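Long-range contacts in surface protein SPB1 (Streptococcus agalactiae, PDB 4UZG), which forms the backbone subunit of the group B streptococcus pilus 2b, in which copies are probably linked end to end by sortase: residues D168-K174 against I225-L231; A187-N193 against Y236-K242; Y11-V17 against Y127-S133. All blocks are in the same frame, centred on the assembly; numbering follows the deposited sequence.

Interaction 1: residues D168-K174 against I225-L231; sequences DGQITIK and IITITGL. With EDO (1,2-ethanediol), chain C.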
loop_
_atom_site.group_PDB
_atom_site.type_symbol
_atom_site.label_atom_id
_atom_site.label_comp_id
_atom_site.label_asym_id
_atom_site.label_seq_id
_atom_site.Cartn_x
_atom_site.Cartn_y
_atom_site.Cartn_z
ATOM N N ASP A 168 1.367 -0.374 5.665
ATOM C CA ASP A 168 2.447 -1.328 5.845
ATOM C C ASP A 168 2.868 -1.358 7.312
ATOM O O ASP A 168 2.348 -0.595 8.124
ATOM C CB ASP A 168 3.611 -1.091 4.859
ATOM C CG ASP A 168 4.402 0.170 5.084
ATOM O OD1 ASP A 168 4.344 0.808 6.134
ATOM O OD2 ASP A 168 5.172 0.496 4.120
ATOM N N GLY A 169 3.768 -2.278 7.639
ATOM C CA GLY A 169 4.191 -2.510 9.001
ATOM C C GLY A 169 5.678 -2.302 9.224
ATOM O O GLY A 169 6.462 -2.139 8.285
ATOM N N GLN A 170 6.034 -2.301 10.496
ATOM C CA GLN A 170 7.405 -2.074 10.923
ATOM C C GLN A 170 7.768 -3.002 12.076
ATOM O O GLN A 170 6.952 -3.188 12.993
ATOM C CB GLN A 170 7.557 -0.635 11.377
ATOM C CG GLN A 170 8.926 -0.257 11.933
ATOM C CD GLN A 170 8.932 1.173 12.327
ATOM O OE1 GLN A 170 8.562 1.519 13.466
ATOM N NE2 GLN A 170 9.297 2.024 11.406
ATOM N N ILE A 171 8.976 -3.558 12.009
ATOM C CA ILE A 171 9.522 -4.373 13.083
ATOM C C ILE A 171 10.724 -3.629 13.666
ATOM O O ILE A 171 11.691 -3.337 12.955
ATOM C CB ILE A 171 9.968 -5.753 12.574
ATOM C CG1 ILE A 171 8.796 -6.514 11.933
ATOM C CG2 ILE A 171 10.594 -6.565 13.708
ATOM C CD1 ILE A 171 9.192 -7.825 11.255
ATOM N N THR A 172 10.665 -3.335 14.959
ATOM C CA THR A 172 11.770 -2.740 15.697
ATOM C C THR A 172 12.336 -3.821 16.618
ATOM O O THR A 172 11.663 -4.259 17.555
ATOM C CB THR A 172 11.313 -1.528 16.503
ATOM O OG1 THR A 172 10.753 -0.558 15.607
ATOM C CG2 THR A 172 12.470 -0.893 17.270
ATOM N N ILE A 173 13.543 -4.289 16.308
ATOM C CA ILE A 173 14.203 -5.349 17.052
ATOM C C ILE A 173 15.080 -4.736 18.122
ATOM O O ILE A 173 15.889 -3.866 17.820
ATOM C CB ILE A 173 15.092 -6.194 16.118
ATOM C CG1 ILE A 173 14.320 -6.758 14.928
ATOM C CG2 ILE A 173 15.760 -7.326 16.898
ATOM C CD1 ILE A 173 15.232 -7.229 13.764
ATOM N N LYS A 174 14.935 -5.194 19.361
ATOM C CA LYS A 174 15.839 -4.807 20.436
ATOM C C LYS A 174 16.609 -6.019 20.894
ATOM O O LYS A 174 16.039 -7.023 21.287
ATOM C CB LYS A 174 15.122 -4.206 21.634
ATOM C CG LYS A 174 16.127 -3.742 22.718
ATOM C CD LYS A 174 15.495 -2.926 23.841
ATOM C CE LYS A 174 14.522 -3.752 24.663
ATOM N NZ LYS A 174 13.744 -2.933 25.647
ATOM N N ILE A 225 19.222 -1.517 18.720
ATOM C CA ILE A 225 18.035 -1.559 17.877
ATOM C C ILE A 225 18.374 -1.778 16.405
ATOM O O ILE A 225 19.356 -1.227 15.876
ATOM C CB ILE A 225 17.230 -0.249 18.019
ATOM C CG1 ILE A 225 16.779 -0.027 19.463
ATOM C CG2 ILE A 225 16.056 -0.204 17.042
ATOM C CD1 ILE A 225 15.870 -1.055 19.961
ATOM N N ILE A 226 17.498 -2.535 15.737
ATOM C CA ILE A 226 17.350 -2.559 14.282
ATOM C C ILE A 226 15.908 -2.176 13.980
ATOM O O ILE A 226 14.987 -2.734 14.586
ATOM C CB ILE A 226 17.582 -3.979 13.719
ATOM C CG1 ILE A 226 19.048 -4.392 13.857
ATOM C CG2 ILE A 226 17.149 -4.078 12.240
ATOM C CD1 ILE A 226 19.260 -5.887 13.777
ATOM N N THR A 227 15.704 -1.287 13.002
ATOM C CA THR A 227 14.358 -0.985 12.522
ATOM C C THR A 227 14.229 -1.420 11.078
ATOM O O THR A 227 15.020 -1.010 10.225
ATOM C CB THR A 227 14.042 0.517 12.671
ATOM O OG1 THR A 227 14.249 0.915 14.026
ATOM C CG2 THR A 227 12.609 0.807 12.298
ATOM N N ILE A 228 13.208 -2.224 10.786
ATOM C CA ILE A 228 12.875 -2.629 9.420
ATOM C C ILE A 228 11.483 -2.105 9.136
ATOM O O ILE A 228 10.514 -2.523 9.768
ATOM C CB ILE A 228 12.953 -4.161 9.216
ATOM C CG1 ILE A 228 14.321 -4.710 9.661
ATOM C CG2 ILE A 228 12.661 -4.477 7.761
ATOM C CD1 ILE A 228 14.437 -6.221 9.604
ATOM N N THR A 229 11.384 -1.158 8.204
ATOM C CA THR A 229 10.128 -0.464 7.925
ATOM C C THR A 229 9.660 -0.788 6.527
ATOM O O THR A 229 10.408 -0.632 5.568
ATOM C CB THR A 229 10.335 1.053 8.052
ATOM O OG1 THR A 229 10.901 1.339 9.330
ATOM C CG2 THR A 229 9.027 1.812 7.853
ATOM N N GLY A 230 8.401 -1.193 6.405
ATOM C CA GLY A 230 7.799 -1.371 5.098
ATOM C C GLY A 230 7.421 -2.793 4.717
ATOM O O GLY A 230 7.578 -3.173 3.556
ATOM N N LEU A 231 6.898 -3.559 5.667
ATOM C CA LEU A 231 6.594 -4.973 5.472
ATOM C C LEU A 231 5.082 -5.226 5.560
ATOM O O LEU A 231 4.372 -4.698 6.406
ATOM C CB LEU A 231 7.258 -5.813 6.569
ATOM C CG LEU A 231 8.782 -5.823 6.546
ATOM C CD1 LEU A 231 9.308 -6.407 7.834
ATOM C CD2 LEU A 231 9.286 -6.596 5.357
HETATM C C1 EDO C . 14.558 0.628 7.541
HETATM O O1 EDO C . 13.750 -0.292 6.817
HETATM C C2 EDO C . 14.896 1.830 6.675
HETATM O O2 EDO C . 13.694 2.557 6.407
HETATM O O HOH W 1 12.101 1.881 15.430
#
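Gln170 swings CG trans to its backbone N (chi1 177°) and runs straight on to CD, which carries its amide across to the neighbouring strand. Thr229 turns OG1 beside its own backbone N (chi1 -54°), and there the hydroxyl meets the amide. Gln170 NE2 donates to Thr229 OG1 at 2.7 Å. The hydroxyl lies somewhat out of the amide plane, and the two side chains run alongside each other. The flank of the glutamine also rests on a methyl: Gln170 NE2 is 3.6 Å from Thr227 CG2. Further along the same face, Thr172 and Thr227 point the same way, and one water bridges their two OG1 atoms. Beyond them Thr172 CG2 touches Ile225 CG2 at 3.7 Å. Ile225 CD1 lies against Lys174 CB, while the amine end of the lysine leads away.

The strands are antiparallel and belong to the prealbumin-like domain. Strand 169-177 lies between 225-231 and 273-279 in a three-stranded sheet. Backbone bonds link Ile171 with Ile228 and Ile173 with Ile226 in both directions. At the other end the ladder slips by one residue. Gly230 N and Leu231 N both donate to Gly169 O, at 2.9 and 3.0 Å, which makes a G1 beta bulge. Gly230 has a positive phi (114°) here. Asp168 OD2 lies against Gly230 CA.

The opposite face is apolar and buried. Ile171 CD1 meets Leu231 CD1 at 3.7 Å, with the two side chains at about a right angle. Ile173 and Ile226 instead lie side by side. Strand 188-192 supplies Phe189 and Leu191 to this face. On its outer edge strand 225-231 presents Thr229 N to O1 of a 1,2-ethanediol, probably from the crystallisation liquor, at 2.9 Å.

Interaction 2: residues A187-N193 against Y236-K242; sequences AIFVLKN and YYLVEKK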
loop_
_atom_site.group_PDB
_atom_site.type_symbol
_atom_site.label_atom_id
_atom_site.label_comp_id
_atom_site.label_asym_id
_atom_site.label_seq_id
_atom_site.Cartn_x
_atom_site.Cartn_y
_atom_site.Cartn_z
ATOM N N ALA A 187 25.187 -6.942 17.001
ATOM C CA ALA A 187 24.624 -8.211 16.530
ATOM C C ALA A 187 24.156 -8.029 15.093
ATOM O O ALA A 187 23.664 -6.962 14.739
ATOM C CB ALA A 187 23.445 -8.608 17.385
ATOM N N ILE A 188 24.305 -9.074 14.283
ATOM C CA ILE A 188 23.876 -9.039 12.900
ATOM C C ILE A 188 22.716 -10.010 12.724
ATOM O O ILE A 188 22.827 -11.186 13.098
ATOM C CB ILE A 188 25.006 -9.386 11.903
ATOM C CG1 ILE A 188 26.204 -8.455 12.137
ATOM C CG2 ILE A 188 24.501 -9.313 10.456
ATOM C CD1 ILE A 188 27.407 -8.789 11.293
ATOM N N PHE A 189 21.624 -9.521 12.136
ATOM C CA PHE A 189 20.445 -10.325 11.816
ATOM C C PHE A 189 20.114 -10.235 10.347
ATOM O O PHE A 189 20.369 -9.220 9.681
ATOM C CB PHE A 189 19.226 -9.813 12.593
ATOM C CG PHE A 189 19.228 -10.169 14.056
ATOM C CD1 PHE A 189 19.934 -9.398 14.975
ATOM C CD2 PHE A 189 18.572 -11.290 14.522
ATOM C CE1 PHE A 189 19.940 -9.723 16.302
ATOM C CE2 PHE A 189 18.596 -11.619 15.856
ATOM C CZ PHE A 189 19.293 -10.850 16.750
ATOM N N VAL A 190 19.475 -11.293 9.865
ATOM C CA VAL A 190 18.704 -11.270 8.638
ATOM C C VAL A 190 17.256 -11.626 8.986
ATOM O O VAL A 190 16.987 -12.217 10.036
ATOM C CB VAL A 190 19.291 -12.208 7.556
ATOM C CG1 VAL A 190 20.680 -11.746 7.160
ATOM C CG2 VAL A 190 19.302 -13.668 7.986
ATOM N N LEU A 191 16.342 -11.242 8.105
ATOM C CA LEU A 191 14.914 -11.496 8.301
ATOM C C LEU A 191 14.447 -12.553 7.313
ATOM O O LEU A 191 14.648 -12.420 6.108
ATOM C CB LEU A 191 14.099 -10.220 8.114
ATOM C CG LEU A 191 12.626 -10.333 8.541
ATOM C CD1 LEU A 191 12.509 -10.462 10.033
ATOM C CD2 LEU A 191 11.829 -9.124 8.044
ATOM N N LYS A 192 13.820 -13.594 7.834
ATOM C CA LYS A 192 13.207 -14.639 7.029
ATOM C C LYS A 192 11.687 -14.483 7.041
ATOM O O LYS A 192 11.102 -14.057 8.056
ATOM C CB LYS A 192 13.619 -15.992 7.624
ATOM C CG LYS A 192 13.464 -17.217 6.765
ATOM C CD LYS A 192 13.927 -18.468 7.473
ATOM C CE LYS A 192 13.827 -19.667 6.575
ATOM N NZ LYS A 192 14.342 -20.853 7.264
ATOM N N ASN A 193 11.062 -14.784 5.911
ATOM C CA ASN A 193 9.612 -14.823 5.838
ATOM C C ASN A 193 9.115 -16.231 6.174
ATOM O O ASN A 193 9.869 -17.054 6.708
ATOM C CB ASN A 193 9.116 -14.285 4.484
ATOM C CG ASN A 193 9.498 -15.165 3.324
ATOM O OD1 ASN A 193 9.926 -16.311 3.493
ATOM N ND2 ASN A 193 9.279 -14.655 2.116
ATOM N N TYR A 236 7.178 -13.567 10.487
ATOM C CA TYR A 236 8.566 -13.447 10.100
ATOM C C TYR A 236 9.439 -14.078 11.166
ATOM O O TYR A 236 8.983 -14.356 12.279
ATOM C CB TYR A 236 8.918 -11.960 9.902
ATOM C CG TYR A 236 8.102 -11.311 8.810
ATOM C CD1 TYR A 236 8.503 -11.400 7.490
ATOM C CD2 TYR A 236 6.902 -10.660 9.078
ATOM C CE1 TYR A 236 7.744 -10.837 6.456
ATOM C CE2 TYR A 236 6.141 -10.107 8.070
ATOM C CZ TYR A 236 6.567 -10.175 6.749
ATOM O OH TYR A 236 5.840 -9.632 5.706
ATOM N N TYR A 237 10.706 -14.278 10.829
ATOM C CA TYR A 237 11.639 -14.940 11.732
ATOM C C TYR A 237 12.955 -14.192 11.748
ATOM O O TYR A 237 13.561 -13.939 10.704
ATOM C CB TYR A 237 11.863 -16.399 11.290
ATOM C CG TYR A 237 10.590 -17.213 11.388
ATOM C CD1 TYR A 237 9.692 -17.271 10.330
ATOM C CD2 TYR A 237 10.257 -17.867 12.566
ATOM C CE1 TYR A 237 8.498 -17.972 10.431
ATOM C CE2 TYR A 237 9.050 -18.573 12.680
ATOM C CZ TYR A 237 8.184 -18.623 11.600
ATOM O OH TYR A 237 7.001 -19.319 11.735
ATOM N N LEU A 238 13.396 -13.847 12.953
ATOM C CA LEU A 238 14.650 -13.133 13.151
ATOM C C LEU A 238 15.770 -14.148 13.266
ATOM O O LEU A 238 15.760 -14.964 14.186
ATOM C CB LEU A 238 14.590 -12.310 14.430
ATOM C CG LEU A 238 13.387 -11.357 14.566
ATOM C CD1 LEU A 238 13.393 -10.653 15.911
ATOM C CD2 LEU A 238 13.304 -10.372 13.460
ATOM N N VAL A 239 16.725 -14.095 12.353
ATOM C CA VAL A 239 17.818 -15.053 12.297
ATOM C C VAL A 239 19.126 -14.325 12.632
ATOM O O VAL A 239 19.564 -13.446 11.890
ATOM C CB VAL A 239 17.909 -15.696 10.913
ATOM C CG1 VAL A 239 19.081 -16.650 10.814
ATOM C CG2 VAL A 239 16.607 -16.413 10.551
ATOM N N GLU A 240 19.753 -14.696 13.740
ATOM C CA GLU A 240 21.015 -14.101 14.114
ATOM C C GLU A 240 22.130 -14.737 13.305
ATOM O O GLU A 240 22.309 -15.958 13.310
ATOM C CB GLU A 240 21.273 -14.278 15.596
ATOM C CG GLU A 240 22.433 -13.460 16.073
ATOM C CD GLU A 240 22.640 -13.561 17.573
ATOM O OE1 GLU A 240 23.051 -14.626 18.069
ATOM O OE2 GLU A 240 22.418 -12.535 18.255
ATOM N N LYS A 241 22.881 -13.889 12.612
ATOM C CA LYS A 241 24.039 -14.295 11.842
ATOM C C LYS A 241 25.347 -14.093 12.601
ATOM O O LYS A 241 26.307 -14.824 12.356
ATOM C CB LYS A 241 24.092 -13.541 10.527
ATOM C CG LYS A 241 22.932 -13.838 9.603
ATOM C CD LYS A 241 22.747 -15.335 9.323
ATOM C CE LYS A 241 23.908 -15.970 8.575
ATOM N NZ LYS A 241 24.073 -15.493 7.172
ATOM N N LYS A 242 25.400 -13.118 13.502
ATOM C CA LYS A 242 26.592 -12.854 14.315
ATOM C C LYS A 242 26.099 -12.343 15.660
ATOM O O LYS A 242 25.312 -11.400 15.713
ATOM C CB LYS A 242 27.519 -11.827 13.659
ATOM C CG LYS A 242 28.826 -11.623 14.420
ATOM C CD LYS A 242 29.815 -10.710 13.646
ATOM C CE LYS A 242 29.577 -9.180 13.863
ATOM N NZ LYS A 242 30.746 -8.225 13.449
#
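Phe189 leans its ring toward strand 234-240, beside Val239 and Glu240. Its CB lies 3.7 Å from Val239 O. CG follows the same carbonyl. CD2 comes nearer to it, 3.5 Å from Val239 O, and is also near Leu238 CB. CE2 then passes to Glu240 CB at 3.8 Å. At the tip, CZ lies 3.9 Å from Glu240 OE2. Glu240 CG sits over one face of the ring, toward its rim. The carboxylate plane is turned 51° from the ring.

Leu191 continues the same buried face. A chi1 of -170° lays its CG beside the carbonyl carbon, and CD1 meets Leu238 CD2 at 3.5 Å and Tyr236 CB. On the other face Val190 CG2 packs on Val239 CB, and Val190 CG1 on Lys241 CG. Ile188 CD1 is unusually close to Lys242 CE, at 3.4 Å. The edge of the Tyr237 ring faces Asn193 O.

The strands run antiparallel in a four-stranded sheet of the prealbumin-like domain. Paired bonds join Val190 with Val239 and Lys192 with Tyr237. A classic beta bulge ends the ladder: Lys241 N and Lys242 N, at 2.7 and 3.2 Å, both donate to Ile188 O from the same face of its plane. The chain turns a corner at Lys241, whose NZ forms a salt bridge with Glu212.

Tyr236, Leu238 and Glu240 fit the YxLxE pattern of the pilin E-box. Phe189 flanks the Glu240 carboxylate on one side. Leu250 N fixes OE1 by a hydrogen bond, and Lys175 and Asn279 lie close by. This chemistry is consistent with Glu240 assisting an isopeptide bond, probably between Lys175 and Asn279.

Interaction 3: residues Y11-V17 against Y127-S133; sequences YSVGDTV and YTGVLKS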
loop_
_atom_site.group_PDB
_atom_site.type_symbol
_atom_site.label_atom_id
_atom_site.label_comp_id
_atom_site.label_asym_id
_atom_site.label_seq_id
_atom_site.Cartn_x
_atom_site.Cartn_y
_atom_site.Cartn_z
ATOM N N TYR A 11 0.701 -4.041 2.609
ATOM C CA TYR A 11 1.650 -4.269 1.532
ATOM C C TYR A 11 3.064 -4.168 2.064
ATOM O O TYR A 11 3.305 -3.543 3.090
ATOM C CB TYR A 11 1.494 -3.190 0.448
ATOM C CG TYR A 11 0.151 -3.186 -0.228
ATOM C CD1 TYR A 11 -0.091 -3.972 -1.340
ATOM C CD2 TYR A 11 -0.885 -2.397 0.242
ATOM C CE1 TYR A 11 -1.341 -3.977 -1.956
ATOM C CE2 TYR A 11 -2.133 -2.388 -0.370
ATOM C CZ TYR A 11 -2.359 -3.180 -1.457
ATOM O OH TYR A 11 -3.609 -3.137 -2.027
ATOM N N SER A 12 4.003 -4.746 1.338
ATOM C CA SER A 12 5.418 -4.419 1.492
ATOM C C SER A 12 5.798 -3.347 0.483
ATOM O O SER A 12 5.260 -3.277 -0.625
ATOM C CB SER A 12 6.320 -5.632 1.265
ATOM O OG SER A 12 6.217 -6.543 2.337
ATOM N N VAL A 13 6.763 -2.507 0.869
ATOM C CA VAL A 13 7.362 -1.554 -0.049
ATOM C C VAL A 13 7.803 -2.279 -1.319
ATOM O O VAL A 13 8.400 -3.357 -1.264
ATOM C CB VAL A 13 8.496 -0.799 0.664
ATOM C CG1 VAL A 13 9.377 -0.052 -0.323
ATOM C CG2 VAL A 13 7.908 0.158 1.700
ATOM N N GLY A 14 7.458 -1.701 -2.460
ATOM C CA GLY A 14 7.700 -2.274 -3.771
ATOM C C GLY A 14 6.529 -3.043 -4.365
ATOM O O GLY A 14 6.542 -3.345 -5.565
ATOM N N ASP A 15 5.528 -3.350 -3.547
ATOM C CA ASP A 15 4.372 -4.102 -4.032
ATOM C C ASP A 15 3.509 -3.238 -4.969
ATOM O O ASP A 15 3.431 -2.013 -4.865
ATOM C CB ASP A 15 3.466 -4.562 -2.891
ATOM C CG ASP A 15 3.995 -5.725 -2.075
ATOM O OD1 ASP A 15 5.064 -6.286 -2.380
ATOM O OD2 ASP A 15 3.277 -6.069 -1.103
ATOM N N THR A 16 2.837 -3.936 -5.866
ATOM C CA THR A 16 1.783 -3.352 -6.684
ATOM C C THR A 16 0.503 -3.265 -5.856
ATOM O O THR A 16 0.030 -4.270 -5.306
ATOM C CB THR A 16 1.539 -4.201 -7.923
ATOM O OG1 THR A 16 2.751 -4.253 -8.673
ATOM C CG2 THR A 16 0.421 -3.613 -8.787
ATOM N N VAL A 17 -0.048 -2.061 -5.780
ATOM C CA VAL A 17 -1.311 -1.770 -5.138
ATOM C C VAL A 17 -2.364 -1.648 -6.228
ATOM O O VAL A 17 -2.215 -0.840 -7.139
ATOM C CB VAL A 17 -1.226 -0.433 -4.371
ATOM C CG1 VAL A 17 -2.564 -0.096 -3.734
ATOM C CG2 VAL A 17 -0.113 -0.473 -3.316
ATOM N N TYR A 127 -6.975 0.702 -11.367
ATOM C CA TYR A 127 -5.647 1.114 -11.787
ATOM C C TYR A 127 -4.666 0.632 -10.724
ATOM O O TYR A 127 -5.082 0.147 -9.670
ATOM C CB TYR A 127 -5.567 2.646 -11.982
ATOM C CG TYR A 127 -5.647 3.452 -10.697
ATOM C CD1 TYR A 127 -6.856 3.811 -10.132
ATOM C CD2 TYR A 127 -4.490 3.825 -10.036
ATOM C CE1 TYR A 127 -6.909 4.528 -8.943
ATOM C CE2 TYR A 127 -4.534 4.547 -8.842
ATOM C CZ TYR A 127 -5.750 4.885 -8.316
ATOM O OH TYR A 127 -5.840 5.602 -7.126
ATOM N N THR A 128 -3.376 0.762 -11.000
ATOM C CA THR A 128 -2.379 0.330 -10.046
ATOM C C THR A 128 -1.364 1.428 -9.738
ATOM O O THR A 128 -1.205 2.408 -10.480
ATOM C CB THR A 128 -1.636 -0.933 -10.523
ATOM O OG1 THR A 128 -0.959 -0.608 -11.734
ATOM C CG2 THR A 128 -2.581 -2.092 -10.741
ATOM N N GLY A 129 -0.685 1.233 -8.612
ATOM C CA GLY A 129 0.474 2.014 -8.238
ATOM C C GLY A 129 1.471 1.097 -7.549
ATOM O O GLY A 129 1.192 -0.084 -7.322
ATOM N N VAL A 130 2.628 1.638 -7.215
ATOM C CA VAL A 130 3.693 0.892 -6.543
ATOM C C VAL A 130 4.056 1.592 -5.239
ATOM O O VAL A 130 4.342 2.790 -5.224
ATOM C CB VAL A 130 4.928 0.727 -7.451
ATOM C CG1 VAL A 130 6.062 0.026 -6.697
ATOM C CG2 VAL A 130 4.575 -0.041 -8.721
ATOM N N LEU A 131 4.005 0.854 -4.127
ATOM C CA LEU A 131 4.346 1.410 -2.832
ATOM C C LEU A 131 5.841 1.705 -2.771
ATOM O O LEU A 131 6.649 0.848 -3.162
ATOM C CB LEU A 131 3.937 0.430 -1.724
ATOM C CG LEU A 131 4.057 0.927 -0.282
ATOM C CD1 LEU A 131 3.121 2.094 -0.033
ATOM C CD2 LEU A 131 3.773 -0.192 0.689
ATOM N N LYS A 132 6.220 2.868 -2.251
ATOM C CA LYS A 132 7.610 3.279 -2.209
ATOM C C LYS A 132 8.040 3.599 -0.783
ATOM O O LYS A 132 7.245 3.543 0.154
ATOM C CB LYS A 132 7.819 4.498 -3.130
ATOM C CG LYS A 132 7.465 4.269 -4.586
ATOM C CD LYS A 132 8.411 3.300 -5.290
ATOM C CE LYS A 132 8.042 3.154 -6.765
ATOM N NZ LYS A 132 8.959 2.276 -7.513
ATOM N N SER A 133 9.315 3.943 -0.605
ATOM C CA SER A 133 9.904 3.997 0.722
ATOM C C SER A 133 9.386 5.096 1.634
ATOM O O SER A 133 9.597 5.035 2.844
ATOM C CB SER A 133 11.416 4.125 0.619
ATOM O OG SER A 133 11.738 5.415 0.166
#
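Gly14 N donates to Leu131 O at 2.8 Å, one of the two shortest polar bonds between the segments. The donor stands above the carbonyl plane. One residue on, the direction reverses. Leu131 N donates to Asp15 O at 3.0 Å, nearly along the C=O axis, and Val130 CA adds a CH...O contact to the same oxygen. Gly14 and Asp15 belong to a type II beta turn from Ser12 to Asp15. Gly14 takes its third position with positive phi (96°). Asp15 N closes the turn on Ser12 O. The side chain of Asp15 folds back as well, so that OD2 takes a bond from Ser12 N at 2.9 Å, met from above the carboxylate plane.

The turn leads into strand 16-26, which pairs antiparallel with strand 121-131 in the large mixed sheet of the chain. Val17 and Gly129 exchange two backbone bonds. Beside them Thr16 CG2 rests on Thr128 CB at 3.8 Å. Thr128 OG1 is hydrogen-bonded to Asn53 on the next strand.

Leu131 points toward the turn. Its chi1 of -172° directs the branch away from its own N, and CD2 fits against Tyr11 CB at 3.8 Å and Ser12 O at 3.7 Å. Val17 CG2 lies over the centre of one Tyr11 ring face, 3.8 Å above its plane. Val6 of strand 4-6 touches both residues. The hydroxyl of Tyr11 is hydrogen-bonded to Asp7. Val13 leans its methyls on the backbone of Lys132 and Ser133. Its own backbone is hydrogen-bonded to Val207, which ties the turn to the prealbumin-like domain.

Interactions 1 and 2 lie in two sheets of the prealbumin-like domain, with centres about 12 Å apart. Their segments alternate along the chain. The sheets pack face to face: Ile173 CD1 is 3.7 Å from Leu238 CD2, and Leu231 CD1 is 3.7 Å from Leu191 CD2. Glu240 of interaction 2 lies near Lys175, on the strand that continues from interaction 1, and near Asn279, the probable isopeptide site. Interaction 3 lies in the large mixed sheet, where strands 16-26 and 121-131 pair. Its centre is about 18 Å from that of interaction 1. The two touch where Val13 N probably hydrogen-bonds Gly230 O, at 2.9 Å. A bound calcium ion lies about 5 Å from the Asp15 side chain.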